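Local coordinates for cyanuric acid amidohydrolase (Azorhizobium caulinodans, PDB 4NQ3), which catalyses the hydrolytic opening of the s-triazine ring of cyanuric acid, giving carboxybiuret, which then loses carbon dioxide to form biuret, at residues A[270-275]-A[349-354]; A[6-11]-A[276-281]; A[87-92]-A[327-332]; A[254-259]-A[315-320]. All coordinates share one frame; numbering follows the deposited sequence.

How the interactions relate
Interactions 3 and 4 are buried. Interactions 1 and 2 are partly buried. Interactions 1 and 4 both stay within the region predicted as repeating unit C, where they use the neighbouring strands 345-352 and 249-256 of one sheet. Interactions 2 and 3 join the predicted units A and C. Their first segments lie on the adjacent strands 2-10 and 89-97, the centres of the two interactions are about 7 Å apart, and a salt bridge from R8 to E329 connects them. The chemistry follows place. Interaction 1 mixes apolar packing with bonds at a helix end, and interaction 2 is led by one arginine. Interaction 3 combines ring, backbone and water contacts, while interaction 4 is apolar.

Interaction 1 of 4, residues A[270-275]-A[349-354]; sequences SALGAE and VIAART
G273 and R353 bring the two backbones within 5.0 Å of each other, CA to CA, with residues 271-274 running at 64° to residues 349-354. A hydrogen bond fixes this approach: T354 N donates to G273 O at 3.0 Å, with an N-H...O angle of 163°. T354 OG1 adds a weak, longer bond to the same oxygen. G273 leaves the helical conformation with positive phi and closes a Schellman motif, a common way to finish a helix.

R353 folds back over this turn. Its CG stands anti to the backbone N, and a bend at chi3 (-69°) swings the guanidinium across the chain of L272 and G273. L272 O sits over the centre of one guanidinium face, 3.6 Å above its plane. R353 NH1 comes 3.4 Å from G273 CA, where glycine has no side chain in the way. At the guanidinium edge, R353 NH2 makes a weak hydrogen bond of 2.9 Å to A271 O.

The inner side of the contact is apolar. L272 CD1 touches V349 CG1 at 3.7 Å and A351 CB at 3.9 Å. A274 CB meets A351 CB at 3.7 Å. The L272 and V349 side chains meet at a slant.

The residues that follow helix 263-271 pack on the sheet. L272 also rests on A250 and A252 of strand 249-256, which is hydrogen-bonded to strand 345-352 through V349 and A351. V349 reaches back to A268 and L269 of the helix.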
loop_
_atom_site.group_PDB
_atom_site.type_symbol
_atom_site.label_atom_id
_atom_site.label_comp_id
_atom_site.label_asym_id
_atom_site.label_seq_id
_atom_site.Cartn_x
_atom_site.Cartn_y
_atom_site.Cartn_z
ATOM N N SER A 270 -27.378 -23.761 -13.232
ATOM C CA SER A 270 -28.278 -24.871 -13.558
ATOM C C SER A 270 -29.718 -24.595 -13.149
ATOM O O SER A 270 -30.645 -24.780 -13.938
ATOM C CB SER A 270 -27.821 -26.153 -12.896
ATOM O OG SER A 270 -26.932 -26.838 -13.744
ATOM N N ALA A 271 -29.900 -24.158 -11.909
ATOM C CA ALA A 271 -31.225 -23.843 -11.392
ATOM C C ALA A 271 -31.951 -22.840 -12.282
ATOM O O ALA A 271 -33.158 -22.954 -12.516
ATOM C CB ALA A 271 -31.111 -23.314 -9.982
ATOM N N LEU A 272 -31.191 -21.863 -12.774
ATOM C CA LEU A 272 -31.692 -20.791 -13.636
ATOM C C LEU A 272 -31.867 -21.185 -15.116
ATOM O O LEU A 272 -32.414 -20.395 -15.910
ATOM C CB LEU A 272 -30.745 -19.603 -13.555
ATOM C CG LEU A 272 -30.706 -18.811 -12.256
ATOM C CD1 LEU A 272 -29.492 -17.890 -12.266
ATOM C CD2 LEU A 272 -31.985 -18.007 -12.101
ATOM N N GLY A 273 -31.395 -22.382 -15.480
ATOM C CA GLY A 273 -31.442 -22.844 -16.859
ATOM C C GLY A 273 -30.624 -21.974 -17.805
ATOM O O GLY A 273 -30.982 -21.751 -18.966
ATOM N N ALA A 274 -29.516 -21.462 -17.293
ATOM C CA ALA A 274 -28.640 -20.602 -18.067
ATOM C C ALA A 274 -27.203 -21.110 -18.058
ATOM O O ALA A 274 -26.809 -21.904 -17.198
ATOM C CB ALA A 274 -28.704 -19.189 -17.529
ATOM N N GLU A 275 -26.421 -20.687 -19.041
ATOM C CA GLU A 275 -25.004 -21.014 -19.023
ATOM C C GLU A 275 -24.164 -19.748 -18.915
ATOM O O GLU A 275 -24.606 -18.657 -19.297
ATOM C CB GLU A 275 -24.629 -21.855 -20.244
ATOM C CG GLU A 275 -25.091 -21.323 -21.584
ATOM C CD GLU A 275 -25.106 -22.425 -22.629
ATOM O OE1 GLU A 275 -25.165 -23.607 -22.221
ATOM O OE2 GLU A 275 -25.041 -22.119 -23.842
ATOM N N VAL A 349 -26.708 -15.443 -8.491
ATOM C CA VAL A 349 -26.611 -15.236 -9.922
ATOM C C VAL A 349 -27.938 -14.758 -10.437
ATOM O O VAL A 349 -28.981 -15.201 -9.953
ATOM C CB VAL A 349 -26.220 -16.511 -10.644
ATOM C CG1 VAL A 349 -26.148 -16.263 -12.124
ATOM C CG2 VAL A 349 -24.891 -16.992 -10.128
ATOM N N ILE A 350 -27.907 -13.848 -11.403
ATOM C CA ILE A 350 -29.133 -13.350 -12.020
ATOM C C ILE A 350 -29.082 -13.553 -13.511
ATOM O O ILE A 350 -28.254 -12.952 -14.192
ATOM C CB ILE A 350 -29.361 -11.879 -11.756
ATOM C CG1 ILE A 350 -29.629 -11.640 -10.274
ATOM C CG2 ILE A 350 -30.528 -11.393 -12.592
ATOM C CD1 ILE A 350 -29.828 -10.207 -9.957
ATOM N N ALA A 351 -29.949 -14.412 -14.027
ATOM C CA ALA A 351 -29.885 -14.745 -15.447
ATOM C C ALA A 351 -31.270 -14.890 -16.067
ATOM O O ALA A 351 -32.260 -15.010 -15.348
ATOM C CB ALA A 351 -29.096 -16.027 -15.626
ATOM N N ALA A 352 -31.346 -14.884 -17.396
ATOM C CA ALA A 352 -32.589 -15.276 -18.058
ATOM C C ALA A 352 -32.510 -16.756 -18.454
ATOM O O ALA A 352 -31.417 -17.304 -18.660
ATOM C CB ALA A 352 -32.863 -14.408 -19.264
ATOM N N ARG A 353 -33.667 -17.413 -18.534
ATOM C CA ARG A 353 -33.710 -18.830 -18.890
ATOM C C ARG A 353 -33.496 -19.039 -20.388
ATOM O O ARG A 353 -34.079 -18.326 -21.211
ATOM C CB ARG A 353 -35.036 -19.462 -18.454
ATOM C CG ARG A 353 -35.145 -20.963 -18.781
ATOM C CD ARG A 353 -36.261 -21.647 -17.996
ATOM N NE ARG A 353 -35.950 -21.737 -16.570
ATOM C CZ ARG A 353 -35.213 -22.704 -16.024
ATOM N NH1 ARG A 353 -34.713 -23.666 -16.791
ATOM N NH2 ARG A 353 -34.974 -22.719 -14.718
ATOM N N THR A 354 -32.644 -20.007 -20.727
ATOM C CA THR A 354 -32.477 -20.456 -22.111
ATOM C C THR A 354 -32.656 -21.981 -22.205
ATOM O O THR A 354 -32.529 -22.564 -23.286
ATOM C CB THR A 354 -31.093 -20.060 -22.686
ATOM O OG1 THR A 354 -30.089 -20.976 -22.221
ATOM C CG2 THR A 354 -30.726 -18.631 -22.273
#

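Interaction 2 of 4, residues A[6-11]-A[276-281]; sequences VHRIAT and AGEATI
The type I beta turn from G277 to T280 is gripped by R8, which reaches over from strand 2-10. The turn lies just before strand 281-286. R8 NH2 donates to E278 O at 2.6 Å, with an N-H...O angle of 166°. The oxygen lies almost in the guanidinium plane, so the group meets the turn with its edge. R8 NH1 makes a weak bond of 2.7 Å to T280 O and a longer one, also weak, to E278 O. The R8 chain is extended up to its bend at chi3 (64°), which turns both terminal nitrogens to the turn.

The contact joins two of the three repeating units that build the monomer. Strand 2-10 is, within this chain, an outermost strand of the sheet in predicted unit A, and the turn belongs to predicted unit C. The turn is braced from within: T280 N bonds to G277 O at 2.9 Å, and T280 OG1 accepts from G277 N at 3.0 Å.

R8 NH2 also forms a salt bridge to E278 OE2 at 3.5 Å, with the two planar groups 76° apart. E278 is poorly ordered, and its stronger partner is K297 of the second subunit. R8 NE pairs with E329 of the same chain, and T280 O also accepts from H327. A leucine in place of R8 would probably leave E278 O without its straight donor and E329 without this ionic mate. Beside the arginine, V6 CG1 packs against I281 CD1 at 3.4 Å, the apolar part of the contact.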
loop_
_atom_site.group_PDB
_atom_site.type_symbol
_atom_site.label_atom_id
_atom_site.label_comp_id
_atom_site.label_asym_id
_atom_site.label_seq_id
_atom_site.Cartn_x
_atom_site.Cartn_y
_atom_site.Cartn_z
ATOM N N VAL A 6 -32.841 -5.432 -14.930
ATOM C CA VAL A 6 -31.508 -5.207 -14.370
ATOM C C VAL A 6 -30.514 -4.792 -15.445
ATOM O O VAL A 6 -30.328 -5.515 -16.433
ATOM C CB VAL A 6 -30.995 -6.454 -13.661
ATOM C CG1 VAL A 6 -29.592 -6.232 -13.145
ATOM C CG2 VAL A 6 -31.931 -6.808 -12.547
ATOM N N HIS A 7 -29.862 -3.650 -15.247
ATOM C CA HIS A 7 -28.974 -3.076 -16.266
ATOM C C HIS A 7 -27.527 -2.989 -15.808
ATOM O O HIS A 7 -27.248 -2.307 -14.832
ATOM C CB HIS A 7 -29.431 -1.667 -16.644
ATOM C CG HIS A 7 -30.843 -1.585 -17.127
ATOM N ND1 HIS A 7 -31.205 -1.886 -18.424
ATOM C CD2 HIS A 7 -31.987 -1.240 -16.484
ATOM C CE1 HIS A 7 -32.509 -1.725 -18.559
ATOM N NE2 HIS A 7 -33.007 -1.333 -17.397
ATOM N N ARG A 8 -26.601 -3.639 -16.507
ATOM C CA ARG A 8 -25.190 -3.516 -16.128
ATOM C C ARG A 8 -24.468 -2.465 -16.999
ATOM O O ARG A 8 -24.348 -2.608 -18.207
ATOM C CB ARG A 8 -24.486 -4.859 -16.219
ATOM C CG ARG A 8 -23.281 -4.968 -15.320
ATOM C CD ARG A 8 -22.775 -6.433 -15.198
ATOM N NE ARG A 8 -22.308 -6.905 -16.496
ATOM C CZ ARG A 8 -22.292 -8.166 -16.917
ATOM N NH1 ARG A 8 -22.706 -9.174 -16.157
ATOM N NH2 ARG A 8 -21.838 -8.410 -18.134
ATOM N N ILE A 9 -24.022 -1.388 -16.378
ATOM C CA ILE A 9 -23.448 -0.277 -17.107
ATOM C C ILE A 9 -21.957 -0.073 -16.781
ATOM O O ILE A 9 -21.579 0.034 -15.618
ATOM C CB ILE A 9 -24.240 1.009 -16.808
ATOM C CG1 ILE A 9 -25.694 0.810 -17.237
ATOM C CG2 ILE A 9 -23.623 2.225 -17.511
ATOM C CD1 ILE A 9 -26.596 1.972 -16.957
ATOM N N ALA A 10 -21.106 -0.040 -17.803
ATOM C CA ALA A 10 -19.691 0.254 -17.584
ATOM C C ALA A 10 -19.455 1.721 -17.131
ATOM O O ALA A 10 -20.263 2.600 -17.396
ATOM C CB ALA A 10 -18.917 -0.032 -18.824
ATOM N N THR A 11 -18.364 1.964 -16.413
ATOM C CA THR A 11 -17.971 3.305 -15.965
ATOM C C THR A 11 -16.453 3.460 -16.106
ATOM O O THR A 11 -15.690 2.537 -15.787
ATOM C CB THR A 11 -18.345 3.558 -14.498
ATOM O OG1 THR A 11 -17.565 2.672 -13.683
ATOM C CG2 THR A 11 -19.834 3.281 -14.230
ATOM N N ALA A 276 -22.963 -19.901 -18.366
ATOM C CA ALA A 276 -22.049 -18.785 -18.181
ATOM C C ALA A 276 -21.836 -18.016 -19.485
ATOM O O ALA A 276 -21.660 -18.604 -20.561
ATOM C CB ALA A 276 -20.715 -19.279 -17.620
ATOM N N GLY A 277 -21.864 -16.694 -19.383
ATOM C CA GLY A 277 -21.656 -15.841 -20.533
ATOM C C GLY A 277 -21.541 -14.401 -20.083
ATOM O O GLY A 277 -21.754 -14.098 -18.903
ATOM N N GLU A 278 -21.204 -13.517 -21.021
ATOM C CA GLU A 278 -21.030 -12.108 -20.715
ATOM C C GLU A 278 -22.255 -11.598 -19.971
ATOM O O GLU A 278 -22.147 -10.783 -19.068
ATOM C CB GLU A 278 -20.782 -11.305 -22.001
ATOM C CG GLU A 278 -20.163 -9.914 -21.796
ATOM C CD GLU A 278 -21.193 -8.796 -21.704
ATOM O OE1 GLU A 278 -22.395 -9.056 -21.937
ATOM O OE2 GLU A 278 -20.801 -7.652 -21.386
ATOM N N ALA A 279 -23.412 -12.160 -20.282
ATOM C CA ALA A 279 -24.663 -11.673 -19.713
ATOM C C ALA A 279 -24.907 -12.109 -18.270
ATOM O O ALA A 279 -25.733 -11.516 -17.586
ATOM C CB ALA A 279 -25.819 -12.101 -20.576
ATOM N N THR A 280 -24.228 -13.150 -17.802
ATOM C CA THR A 280 -24.442 -13.601 -16.421
ATOM C C THR A 280 -24.119 -12.479 -15.418
ATOM O O THR A 280 -23.086 -11.814 -15.513
ATOM C CB THR A 280 -23.574 -14.821 -16.075
ATOM O OG1 THR A 280 -23.656 -15.799 -17.122
ATOM C CG2 THR A 280 -24.025 -15.427 -14.763
ATOM N N ILE A 281 -25.020 -12.245 -14.477
ATOM C CA ILE A 281 -24.779 -11.277 -13.423
ATOM C C ILE A 281 -24.398 -12.007 -12.142
ATOM O O ILE A 281 -25.143 -12.891 -11.696
ATOM C CB ILE A 281 -26.023 -10.445 -13.163
ATOM C CG1 ILE A 281 -26.346 -9.584 -14.373
ATOM C CG2 ILE A 281 -25.857 -9.617 -11.890
ATOM C CD1 ILE A 281 -27.614 -8.839 -14.193
#

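Interaction 3 of 4, residues A[87-92]-A[327-332]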
loop_
_atom_site.group_PDB
_atom_site.type_symbol
_atom_site.label_atom_id
_atom_site.label_comp_id
_atom_site.label_asym_id
_atom_site.label_seq_id
_atom_site.Cartn_x
_atom_site.Cartn_y
_atom_site.Cartn_z
ATOM N N SER A 87 -13.784 -5.531 -12.933
ATOM C CA SER A 87 -14.099 -4.374 -13.775
ATOM C C SER A 87 -15.172 -3.437 -13.187
ATOM O O SER A 87 -16.314 -3.839 -12.962
ATOM C CB SER A 87 -14.540 -4.884 -15.145
ATOM O OG SER A 87 -14.941 -3.838 -15.993
ATOM N N PRO A 88 -14.812 -2.167 -12.961
ATOM C CA PRO A 88 -15.749 -1.196 -12.386
ATOM C C PRO A 88 -17.022 -1.004 -13.200
ATOM O O PRO A 88 -16.959 -0.767 -14.415
ATOM C CB PRO A 88 -14.929 0.096 -12.355
ATOM C CG PRO A 88 -13.518 -0.369 -12.321
ATOM C CD PRO A 88 -13.474 -1.597 -13.150
ATOM N N HIS A 89 -18.163 -1.076 -12.519
ATOM C CA HIS A 89 -19.473 -0.949 -13.168
ATOM C C HIS A 89 -20.613 -0.592 -12.218
ATOM O O HIS A 89 -20.463 -0.664 -10.997
ATOM C CB HIS A 89 -19.820 -2.249 -13.867
ATOM C CG HIS A 89 -19.978 -3.392 -12.925
ATOM N ND1 HIS A 89 -18.898 -4.037 -12.365
ATOM C CD2 HIS A 89 -21.081 -3.993 -12.423
ATOM C CE1 HIS A 89 -19.326 -5.001 -11.567
ATOM N NE2 HIS A 89 -20.648 -4.997 -11.586
ATOM N N PHE A 90 -21.739 -0.186 -12.800
ATOM C CA PHE A 90 -22.997 0.002 -12.071
ATOM C C PHE A 90 -23.991 -1.120 -12.406
ATOM O O PHE A 90 -24.038 -1.606 -13.526
ATOM C CB PHE A 90 -23.639 1.350 -12.409
ATOM C CG PHE A 90 -22.848 2.525 -11.951
ATOM C CD1 PHE A 90 -22.181 2.497 -10.739
ATOM C CD2 PHE A 90 -22.755 3.663 -12.742
ATOM C CE1 PHE A 90 -21.426 3.595 -10.319
ATOM C CE2 PHE A 90 -22.009 4.771 -12.333
ATOM C CZ PHE A 90 -21.344 4.740 -11.123
ATOM N N LEU A 91 -24.783 -1.517 -11.427
ATOM C CA LEU A 91 -25.893 -2.428 -11.610
ATOM C C LEU A 91 -27.193 -1.692 -11.303
ATOM O O LEU A 91 -27.489 -1.436 -10.128
ATOM C CB LEU A 91 -25.742 -3.595 -10.669
ATOM C CG LEU A 91 -26.302 -4.882 -11.190
ATOM C CD1 LEU A 91 -25.822 -5.045 -12.613
ATOM C CD2 LEU A 91 -25.787 -5.978 -10.288
ATOM N N VAL A 92 -27.974 -1.329 -12.318
ATOM C CA VAL A 92 -29.217 -0.601 -12.055
ATOM C C VAL A 92 -30.402 -1.544 -12.014
ATOM O O VAL A 92 -30.608 -2.325 -12.938
ATOM C CB VAL A 92 -29.507 0.468 -13.102
ATOM C CG1 VAL A 92 -30.827 1.146 -12.762
ATOM C CG2 VAL A 92 -28.400 1.498 -13.113
ATOM N N HIS A 327 -16.045 -13.604 -17.632
ATOM C CA HIS A 327 -15.846 -12.162 -17.753
ATOM C C HIS A 327 -15.560 -11.535 -16.411
ATOM O O HIS A 327 -15.631 -12.201 -15.384
ATOM C CB HIS A 327 -17.053 -11.497 -18.388
ATOM C CG HIS A 327 -18.271 -11.489 -17.524
ATOM N ND1 HIS A 327 -18.644 -10.392 -16.776
ATOM C CD2 HIS A 327 -19.224 -12.430 -17.317
ATOM C CE1 HIS A 327 -19.770 -10.662 -16.137
ATOM N NE2 HIS A 327 -20.143 -11.893 -16.449
ATOM N N THR A 328 -15.205 -10.258 -16.418
ATOM C CA THR A 328 -14.719 -9.630 -15.202
ATOM C C THR A 328 -15.638 -8.553 -14.669
ATOM O O THR A 328 -15.305 -7.885 -13.698
ATOM C CB THR A 328 -13.357 -9.029 -15.421
ATOM O OG1 THR A 328 -13.457 -8.075 -16.478
ATOM C CG2 THR A 328 -12.361 -10.125 -15.789
ATOM N N GLU A 329 -16.794 -8.376 -15.295
ATOM C CA GLU A 329 -17.736 -7.367 -14.821
ATOM C C GLU A 329 -18.639 -8.000 -13.757
ATOM O O GLU A 329 -19.834 -8.139 -13.957
ATOM C CB GLU A 329 -18.572 -6.799 -15.977
ATOM C CG GLU A 329 -18.766 -5.282 -15.988
ATOM C CD GLU A 329 -19.326 -4.790 -17.324
ATOM O OE1 GLU A 329 -20.392 -5.297 -17.732
ATOM O OE2 GLU A 329 -18.696 -3.926 -17.988
ATOM N N ILE A 330 -18.045 -8.429 -12.648
ATOM C CA ILE A 330 -18.790 -9.054 -11.551
ATOM C C ILE A 330 -18.711 -8.256 -10.241
ATOM O O ILE A 330 -17.721 -7.577 -9.969
ATOM C CB ILE A 330 -18.294 -10.495 -11.307
ATOM C CG1 ILE A 330 -16.824 -10.493 -10.962
ATOM C CG2 ILE A 330 -18.385 -11.323 -12.567
ATOM C CD1 ILE A 330 -16.241 -11.849 -11.158
ATOM N N TYR A 331 -19.747 -8.369 -9.418
ATOM C CA TYR A 331 -19.827 -7.630 -8.160
ATOM C C TYR A 331 -19.312 -8.518 -7.031
ATOM O O TYR A 331 -19.975 -9.451 -6.616
ATOM C CB TYR A 331 -21.275 -7.151 -7.904
ATOM C CG TYR A 331 -21.487 -6.462 -6.561
ATOM C CD1 TYR A 331 -21.572 -7.201 -5.393
ATOM C CD2 TYR A 331 -21.614 -5.079 -6.460
ATOM C CE1 TYR A 331 -21.759 -6.603 -4.167
ATOM C CE2 TYR A 331 -21.807 -4.466 -5.221
ATOM C CZ TYR A 331 -21.875 -5.246 -4.076
ATOM O OH TYR A 331 -22.058 -4.701 -2.814
ATOM N N VAL A 332 -18.094 -8.261 -6.583
ATOM C CA VAL A 332 -17.495 -8.991 -5.468
ATOM C C VAL A 332 -17.159 -8.052 -4.329
ATOM O O VAL A 332 -16.483 -7.059 -4.517
ATOM C CB VAL A 332 -16.214 -9.701 -5.880
ATOM C CG1 VAL A 332 -15.628 -10.452 -4.698
ATOM C CG2 VAL A 332 -16.492 -10.627 -7.040
HETATM O O HOH W 1 -16.188 -2.074 -17.323
#
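H89 lies with its ring against the side chain of E329 in an off-centre CH-pi contact. E329 CG is 4.1 Å from the ring centroid, 30° off the ring normal. H89 begins strand 89-97 in the sheet of predicted repeating unit A. E329 is the centre of an inverse gamma turn that leads to strand 331-334 in the sheet of predicted unit C. The contact therefore joins two of the threefold-related units, in the protein interior.

The ring of H89 is held in its rotation by its own segment. H89 ND1 donates to S87 O at 2.7 Å, nearly straight at 165°, with the oxygen close to the ring plane. CG takes the position between the backbone N and the carbonyl carbon (chi1 64°), which folds the ring back to that oxygen. At the ring edge, H89 CE1 is 3.4 Å from I330 O. An alanine in place of H89 would probably open a gap beside E329 CG and leave S87 O without its imidazole donor.

S87 N donates to T328 O at 2.9 Å. S87 CB packs beside T328 OG1 at 3.6 Å. The Y331 side chain comes close to S79, a substrate-binding residue.

E329 OE1 is taken by the salt bridge to R8, with a long, weak ion pair to K297 of the second subunit. The E329 side chain also lies about 3 Å from a bound magnesium ion. S87 OG bonds to R298 O of the second subunit. One water donates to E329 OE2 at 3.2 Å and to P88 O at 3.3 Å, and also bonds to S87 OG.

Interaction 4 of 4, residues A[254-259]-A[315-320]; sequences GVMADA and AFVAGA
A259 meets helix 309-325 through van der Waals contacts with three of its residues. Its CB is 4.0 Å from V317 CG2 and 4.0 Å from F316 CD2. The methyl lies near the plane of the F316 ring, so it touches the ring edge. V317 CG2 stands anti to the carbonyl carbon of its own residue, and this branch faces A259. The other branch, CG1, meets the selenium of M256, a selenomethionine, with SE 4.2 Å from V317 CG1. The two branches of one valine thus serve two residues of segment 254-259.

A backbone oxygen also packs here. A259 O meets only carbon of the helix segment, V317 CG2 at 3.8 Å and A320 CB at 4.2 Å, without a hydrogen bond.

The contact joins the end of strand 249-256 and the loop after it to helix 309-325. F316 also touches I260 of its own chain and G85 of the second subunit. The side chain of M256 comes within about 5 Å of G344, which binds magnesium, and V317 follows the substrate-binding R314 by three residues.

No hydrogen bond or ion pair crosses between the segments. Their fit rests on the shape and burial of apolar groups, so the packing is non-directional.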
loop_
_atom_site.group_PDB
_atom_site.type_symbol
_atom_site.label_atom_id
_atom_site.label_comp_id
_atom_site.label_asym_id
_atom_site.label_seq_id
_atom_site.Cartn_x
_atom_site.Cartn_y
_atom_site.Cartn_z
ATOM N N GLY A 254 -26.316 -19.425 -3.685
ATOM C CA GLY A 254 -25.681 -20.513 -2.965
ATOM C C GLY A 254 -24.623 -19.966 -2.028
ATOM O O GLY A 254 -24.357 -18.763 -2.030
ATOM N N VAL A 255 -24.024 -20.835 -1.217
ATOM C CA VAL A 255 -22.996 -20.391 -0.291
ATOM C C VAL A 255 -21.657 -21.012 -0.607
ATOM O O VAL A 255 -21.521 -22.213 -0.590
ATOM C CB VAL A 255 -23.355 -20.735 1.148
ATOM C CG1 VAL A 255 -22.237 -20.291 2.091
ATOM C CG2 VAL A 255 -24.658 -20.068 1.527
HETATM N N MSE A 256 -20.661 -20.196 -0.901
HETATM C CA MSE A 256 -19.317 -20.708 -1.058
HETATM C C MSE A 256 -18.766 -21.150 0.294
HETATM O O MSE A 256 -18.721 -20.358 1.243
HETATM C CB MSE A 256 -18.419 -19.651 -1.665
HETATM C CG MSE A 256 -18.830 -19.219 -3.050
HETATM SE SE MSE A 256 -17.622 -17.798 -3.686
HETATM C CE MSE A 256 -16.068 -18.942 -4.141
ATOM N N ALA A 257 -18.346 -22.412 0.373
ATOM C CA ALA A 257 -17.826 -22.983 1.607
ATOM C C ALA A 257 -16.499 -22.317 1.961
ATOM O O ALA A 257 -16.196 -22.065 3.137
ATOM C CB ALA A 257 -17.665 -24.456 1.460
ATOM N N ASP A 258 -15.709 -22.034 0.929
ATOM C CA ASP A 258 -14.498 -21.235 1.086
ATOM C C ASP A 258 -14.196 -20.429 -0.193
ATOM O O ASP A 258 -15.012 -20.376 -1.123
ATOM C CB ASP A 258 -13.305 -22.108 1.479
ATOM C CG ASP A 258 -13.081 -23.260 0.534
ATOM O OD1 ASP A 258 -13.375 -23.106 -0.673
ATOM O OD2 ASP A 258 -12.610 -24.328 1.005
ATOM N N ALA A 259 -13.016 -19.813 -0.219
ATOM C CA ALA A 259 -12.669 -18.826 -1.234
ATOM C C ALA A 259 -12.511 -19.432 -2.622
ATOM O O ALA A 259 -12.505 -18.710 -3.611
ATOM C CB ALA A 259 -11.411 -18.078 -0.837
ATOM N N ALA A 315 -9.760 -9.641 -4.689
ATOM C CA ALA A 315 -8.954 -10.018 -5.856
ATOM C C ALA A 315 -8.983 -11.533 -6.081
ATOM O O ALA A 315 -9.165 -11.997 -7.202
ATOM C CB ALA A 315 -7.517 -9.534 -5.704
ATOM N N PHE A 316 -8.820 -12.299 -5.010
ATOM C CA PHE A 316 -8.724 -13.745 -5.123
ATOM C C PHE A 316 -10.034 -14.370 -5.561
ATOM O O PHE A 316 -10.081 -15.091 -6.561
ATOM C CB PHE A 316 -8.292 -14.353 -3.799
ATOM C CG PHE A 316 -7.805 -15.754 -3.918
ATOM C CD1 PHE A 316 -6.631 -16.041 -4.628
ATOM C CD2 PHE A 316 -8.506 -16.803 -3.310
ATOM C CE1 PHE A 316 -6.168 -17.349 -4.737
ATOM C CE2 PHE A 316 -8.046 -18.135 -3.409
ATOM C CZ PHE A 316 -6.879 -18.403 -4.122
ATOM N N VAL A 317 -11.109 -14.078 -4.842
ATOM C CA VAL A 317 -12.393 -14.652 -5.216
ATOM C C VAL A 317 -12.882 -14.121 -6.576
ATOM O O VAL A 317 -13.535 -14.852 -7.317
ATOM C CB VAL A 317 -13.472 -14.368 -4.147
ATOM C CG1 VAL A 317 -14.866 -14.774 -4.650
ATOM C CG2 VAL A 317 -13.115 -15.054 -2.834
ATOM N N ALA A 318 -12.569 -12.870 -6.920
ATOM C CA ALA A 318 -13.002 -12.339 -8.216
ATOM C C ALA A 318 -12.399 -13.186 -9.334
ATOM O O ALA A 318 -13.072 -13.536 -10.309
ATOM C CB ALA A 318 -12.623 -10.867 -8.376
ATOM N N GLY A 319 -11.132 -13.543 -9.160
ATOM C CA GLY A 319 -10.453 -14.388 -10.115
ATOM C C GLY A 319 -11.110 -15.753 -10.232
ATOM O O GLY A 319 -11.363 -16.219 -11.340
ATOM N N ALA A 320 -11.408 -16.400 -9.106
ATOM C CA ALA A 320 -12.056 -17.708 -9.169
ATOM C C ALA A 320 -13.387 -17.637 -9.957
ATOM O O ALA A 320 -13.568 -18.361 -10.935
ATOM C CB ALA A 320 -12.292 -18.255 -7.758
#